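Hsp70/Hsp90 co-chaperone CNS1 (Saccharomyces cerevisiae, PDB 6HFM) acts as a co-chaperone that binds Hsp90 and Hsp70 and stimulates the ATPase activity of the Hsp70 Ssa1, seen here through its C-terminal wheel domain. Local coordinates at residues S45-A51 / F63-E69; F104-K108 / D131-F135. One frame throughout, in Å; residues are numbered along the deposited sequence.

Contact 1 of 2, residues S45-A51 / F63-E69; sequences SQLIYPA and FVGEVSE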
# COMPACT_ATOMS: atom_id res chain seq x y z
N SER A 45 13.78 14.84 -3.98
CA SER A 45 12.46 15.08 -4.55
C SER A 45 11.52 13.94 -4.17
O SER A 45 11.96 12.89 -3.68
CB SER A 45 12.53 15.27 -6.07
OG SER A 45 12.90 14.10 -6.76
N GLN A 46 10.23 14.15 -4.37
CA GLN A 46 9.23 13.19 -3.91
C GLN A 46 9.29 11.90 -4.74
O GLN A 46 9.20 11.94 -5.96
CB GLN A 46 7.82 13.78 -3.97
CG GLN A 46 7.63 14.95 -3.02
CD GLN A 46 6.31 15.66 -3.21
OE1 GLN A 46 5.26 15.03 -3.39
NE2 GLN A 46 6.34 16.99 -3.17
N LEU A 47 9.47 10.78 -4.05
CA LEU A 47 9.31 9.46 -4.63
C LEU A 47 7.82 9.20 -4.86
O LEU A 47 7.00 9.41 -3.96
CB LEU A 47 9.90 8.39 -3.71
CG LEU A 47 9.93 6.95 -4.22
CD1 LEU A 47 10.74 6.80 -5.50
CD2 LEU A 47 10.46 6.02 -3.14
N ILE A 48 7.48 8.73 -6.06
CA ILE A 48 6.10 8.51 -6.48
C ILE A 48 5.97 7.04 -6.89
O ILE A 48 6.73 6.57 -7.73
CB ILE A 48 5.74 9.42 -7.67
CG1 ILE A 48 5.85 10.90 -7.27
CG2 ILE A 48 4.33 9.14 -8.17
CD1 ILE A 48 5.95 11.86 -8.44
N TYR A 49 5.00 6.34 -6.29
CA TYR A 49 4.75 4.92 -6.60
C TYR A 49 3.25 4.66 -6.78
O TYR A 49 2.43 5.42 -6.26
CB TYR A 49 5.35 3.97 -5.55
CG TYR A 49 5.58 4.53 -4.15
CD1 TYR A 49 4.54 5.05 -3.40
CD2 TYR A 49 6.86 4.48 -3.56
CE1 TYR A 49 4.76 5.56 -2.13
CE2 TYR A 49 7.08 4.97 -2.29
CZ TYR A 49 6.03 5.51 -1.57
OH TYR A 49 6.23 5.99 -0.30
N PRO A 50 2.89 3.57 -7.49
CA PRO A 50 1.49 3.21 -7.58
C PRO A 50 0.98 2.61 -6.27
O PRO A 50 1.77 2.25 -5.40
CB PRO A 50 1.47 2.14 -8.70
CG PRO A 50 2.87 2.04 -9.21
CD PRO A 50 3.74 2.55 -8.12
N ALA A 51 -0.34 2.51 -6.16
CA ALA A 51 -0.99 1.87 -5.01
C ALA A 51 -2.12 0.95 -5.42
O ALA A 51 -2.97 1.31 -6.26
CB ALA A 51 -1.51 2.93 -4.04
N PHE A 63 -7.08 0.93 -8.00
CA PHE A 63 -5.72 1.16 -8.44
C PHE A 63 -5.51 2.66 -8.62
O PHE A 63 -6.28 3.32 -9.32
CB PHE A 63 -5.45 0.43 -9.75
CG PHE A 63 -4.09 0.72 -10.33
CD1 PHE A 63 -2.95 0.22 -9.73
CD2 PHE A 63 -3.96 1.51 -11.48
CE1 PHE A 63 -1.70 0.49 -10.26
CE2 PHE A 63 -2.70 1.77 -12.01
CZ PHE A 63 -1.57 1.26 -11.40
N VAL A 64 -4.47 3.19 -7.98
CA VAL A 64 -4.09 4.60 -8.12
C VAL A 64 -2.68 4.60 -8.71
O VAL A 64 -1.75 4.10 -8.08
CB VAL A 64 -4.14 5.33 -6.76
CG1 VAL A 64 -3.71 6.78 -6.89
CG2 VAL A 64 -5.55 5.25 -6.18
N GLY A 65 -2.53 5.16 -9.91
CA GLY A 65 -1.28 5.09 -10.65
C GLY A 65 -0.10 5.79 -10.01
O GLY A 65 1.04 5.33 -10.14
N GLU A 66 -0.37 6.92 -9.33
CA GLU A 66 0.67 7.75 -8.71
C GLU A 66 0.25 8.23 -7.32
O GLU A 66 -0.76 8.93 -7.17
CB GLU A 66 0.97 8.97 -9.58
CG GLU A 66 1.61 8.62 -10.92
CD GLU A 66 2.02 9.84 -11.72
OE1 GLU A 66 1.58 10.97 -11.40
OE2 GLU A 66 2.80 9.67 -12.67
N VAL A 67 1.03 7.84 -6.31
CA VAL A 67 0.88 8.32 -4.94
C VAL A 67 2.25 8.81 -4.47
O VAL A 67 3.21 8.05 -4.51
CB VAL A 67 0.40 7.20 -4.00
CG1 VAL A 67 0.31 7.68 -2.55
CG2 VAL A 67 -0.96 6.66 -4.46
N SER A 68 2.33 10.06 -4.04
CA SER A 68 3.57 10.59 -3.47
C SER A 68 3.83 10.00 -2.09
O SER A 68 2.90 9.84 -1.29
CB SER A 68 3.50 12.12 -3.33
OG SER A 68 4.58 12.58 -2.53
N GLU A 69 5.10 9.74 -1.79
CA GLU A 69 5.53 9.31 -0.45
C GLU A 69 5.16 10.28 0.68
O GLU A 69 5.07 9.87 1.83
CB GLU A 69 7.05 9.08 -0.43
CG GLU A 69 7.87 10.36 -0.55
CD GLU A 69 9.35 10.11 -0.61
OE1 GLU A 69 9.83 9.05 -0.14
OE2 GLU A 69 10.06 11.00 -1.14
O HOH W 1 9.07 6.41 0.51

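Contact 2 of 2, residues F104-K108 / D131-F135; sequences FMETK and DVPLF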
# COMPACT_ATOMS: atom_id res chain seq x y z
N PHE A 104 -4.70 -1.44 6.95
CA PHE A 104 -3.69 -2.45 7.26
C PHE A 104 -2.70 -2.61 6.11
O PHE A 104 -3.04 -2.39 4.94
CB PHE A 104 -4.34 -3.79 7.60
CG PHE A 104 -5.24 -3.73 8.80
CD1 PHE A 104 -4.73 -3.88 10.08
CD2 PHE A 104 -6.60 -3.48 8.65
CE1 PHE A 104 -5.55 -3.79 11.19
CE2 PHE A 104 -7.43 -3.40 9.75
CZ PHE A 104 -6.90 -3.56 11.03
N MET A 105 -1.46 -2.94 6.46
CA MET A 105 -0.42 -3.25 5.49
C MET A 105 0.31 -4.50 5.92
O MET A 105 0.45 -4.77 7.11
CB MET A 105 0.56 -2.08 5.36
CG MET A 105 -0.11 -0.81 4.82
SD MET A 105 0.94 0.65 4.70
CE MET A 105 1.88 0.25 3.24
N GLU A 106 0.78 -5.27 4.93
CA GLU A 106 1.52 -6.50 5.18
C GLU A 106 2.96 -6.16 5.56
O GLU A 106 3.56 -5.24 5.00
CB GLU A 106 1.47 -7.39 3.94
CG GLU A 106 2.08 -8.77 4.11
CD GLU A 106 1.95 -9.65 2.88
OE1 GLU A 106 1.04 -9.43 2.05
OE2 GLU A 106 2.76 -10.60 2.75
N THR A 107 3.52 -6.92 6.51
CA THR A 107 4.92 -6.74 6.93
C THR A 107 5.83 -7.75 6.23
O THR A 107 5.35 -8.69 5.59
CB THR A 107 5.07 -6.88 8.46
OG1 THR A 107 4.71 -8.20 8.86
CG2 THR A 107 4.20 -5.87 9.19
N LYS A 108 7.14 -7.59 6.38
CA LYS A 108 8.08 -8.54 5.78
C LYS A 108 7.87 -9.96 6.31
O LYS A 108 8.04 -10.92 5.57
CB LYS A 108 9.54 -8.10 6.00
CG LYS A 108 10.52 -8.86 5.11
CD LYS A 108 11.96 -8.40 5.28
CE LYS A 108 12.90 -9.29 4.49
NZ LYS A 108 14.32 -8.89 4.67
N ASP A 131 8.92 -3.63 9.71
CA ASP A 131 9.39 -3.59 8.33
C ASP A 131 8.19 -3.78 7.40
O ASP A 131 7.67 -4.89 7.27
CB ASP A 131 10.45 -4.69 8.11
CG ASP A 131 11.23 -4.54 6.81
OD1 ASP A 131 10.93 -3.64 5.99
OD2 ASP A 131 12.16 -5.35 6.60
N VAL A 132 7.75 -2.68 6.77
CA VAL A 132 6.56 -2.66 5.91
C VAL A 132 7.03 -2.45 4.46
O VAL A 132 7.45 -1.33 4.11
CB VAL A 132 5.60 -1.53 6.33
CG1 VAL A 132 4.40 -1.44 5.38
CG2 VAL A 132 5.12 -1.75 7.76
N PRO A 133 6.97 -3.50 3.61
CA PRO A 133 7.51 -3.36 2.25
C PRO A 133 6.57 -2.80 1.18
O PRO A 133 5.34 -2.82 1.33
CB PRO A 133 7.88 -4.81 1.86
CG PRO A 133 7.68 -5.64 3.07
CD PRO A 133 6.69 -4.92 3.92
N LEU A 134 7.18 -2.34 0.09
CA LEU A 134 6.51 -2.29 -1.20
C LEU A 134 6.39 -3.71 -1.74
O LEU A 134 7.22 -4.58 -1.44
CB LEU A 134 7.29 -1.42 -2.20
CG LEU A 134 7.43 0.08 -1.91
CD1 LEU A 134 8.29 0.72 -2.99
CD2 LEU A 134 6.08 0.75 -1.83
N PHE A 135 5.34 -3.94 -2.53
CA PHE A 135 5.15 -5.19 -3.26
C PHE A 135 5.16 -4.86 -4.74
O PHE A 135 4.34 -4.08 -5.21
CB PHE A 135 3.85 -5.88 -2.81
CG PHE A 135 3.96 -6.51 -1.44
CD1 PHE A 135 4.33 -7.84 -1.31
CD2 PHE A 135 3.76 -5.76 -0.29
CE1 PHE A 135 4.47 -8.42 -0.05
CE2 PHE A 135 3.91 -6.32 0.96
CZ PHE A 135 4.26 -7.66 1.09
O HOH W 2 3.11 -3.61 2.92
O HOH W 3 14.35 -5.93 5.13

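Contact 1 of 2, residues S45-A51 / F63-E69
Glu69 folds back over the start of the neighbouring strand and accepts the backbone N-H of Leu47 on its carboxylate, Leu47 N to Glu69 OE2 being 3.0 Å in a nearly straight bond (174°) that arrives from above the carboxylate plane. In return Glu69 N donates to Leu47 O at 2.9 Å, so backbone and side chain of one glutamate hold both the backbone N-H and the C=O of Leu47. The Tyr49 ring crosses this side chain at about a right angle, with OH against Glu69 CB at 3.2 Å, and a water in the plane of the ring joins Tyr49 OH to Glu69 OE1. Next to them a first torsion of 168° swings Ser68 OG away from its own N and onto Gln46 OE1, to which it donates at 2.7 Å. These residues lie at the end of the antiparallel hairpin of strands 47-55 and 60-68 away from its turn. Tyr49 and Val67 form a hydrogen-bonded pair, as do Ala51 and Val64, and between them a beta bulge shifts the register by one residue as the chain turns a corner at Gly65. Across the bulge Pro50 CB packs on Phe63 CE1 at 3.9 Å, while Ala51 CB meets Val67 CG2 at 3.8 Å on the face that Leu139 covers. On the other face, Ile48 CG2 rests on CB of Glu66, and the Glu66 carboxylate forms a salt bridge with Arg36. Further out, Arg16 forms a salt bridge with Glu69 OE1. With an alanine here, Leu47 N would probably be left without its acceptor and Arg16 without its carboxylate mate. Helix 121-126 packs on Tyr49 through Phe121 and Leu125.

Contact 2 of 2, residues F104-K108 / D131-F135
Phe135 CZ presses against the carboxylate carbon of Glu106, 3.5 Å from CD, with the glutamate crossing the aromatic side chain at about a right angle and the carboxylate and ring planes 41° apart. Glu106 is extended throughout, CG lying anti to the backbone N (chi1 -174°), which lays CB, CG and CD in turn against the far end of the ring. Its oxygens form salt bridges with Lys140 and Arg164 at OE1 and with Arg165 at OE2, which probably help keep this buried carboxylate ionised. Lys140 also makes a cation-pi contact with Phe135. At the edge of the same ring, in its plane, a water lies between Glu106 O and Pro133 O, within hydrogen-bonding distance of both; Glu106 O is also 3.3 Å from Pro133 CD. The contact is made where strand 101-106 of the wheel domain's mixed sheet gives way to a loop and meets the chain leading into the short strand 134-135, which pairs in parallel with strand 20-21. The two runs are steeply inclined, and one direct hydrogen bond joins them, from Lys108 N to Asp131 O at 2.9 Å. Met105 bends at its last torsion (chi3 77°), bringing CE to within 3.7 Å of Val132 CG1; Ile124 of helix 121-126 packs on both side chains. Lys108, by contrast, is stretched to its tip. Its CD passes 3.3 Å from Asp131 OD2, but NZ ends 4.6 Å from that oxygen, beyond a salt bridge, and a water accepting from NZ and donating to OD2 spans the separation. Asp131 OD1 is hydrogen-bonded to Thr19 OG1.

Overall arrangement
Both contacts belong to the wheel domain and follow one another in series, the hairpin of contact 1 being complete before residues 104-108 open contact 2. Their centres lie about 16 Å apart. Strand 139-145 lies between strand 47-55 of contact 1 and strand 101-106 of contact 2 in the mixed sheet, parallel to the first and antiparallel to the second, whereas strand 134-135 belongs to the small parallel sheet. Helix 121-126 packs against both contacts, which meet directly where Tyr49 CD2 lies 4.1 Å from Leu134 CD1. A magnesium ion, bound at Asn17 and Leu125, sits about 3 Å from the Asp131 side chain. A local hairpin and a longer-range contact are thus tied together in the C-terminal domain.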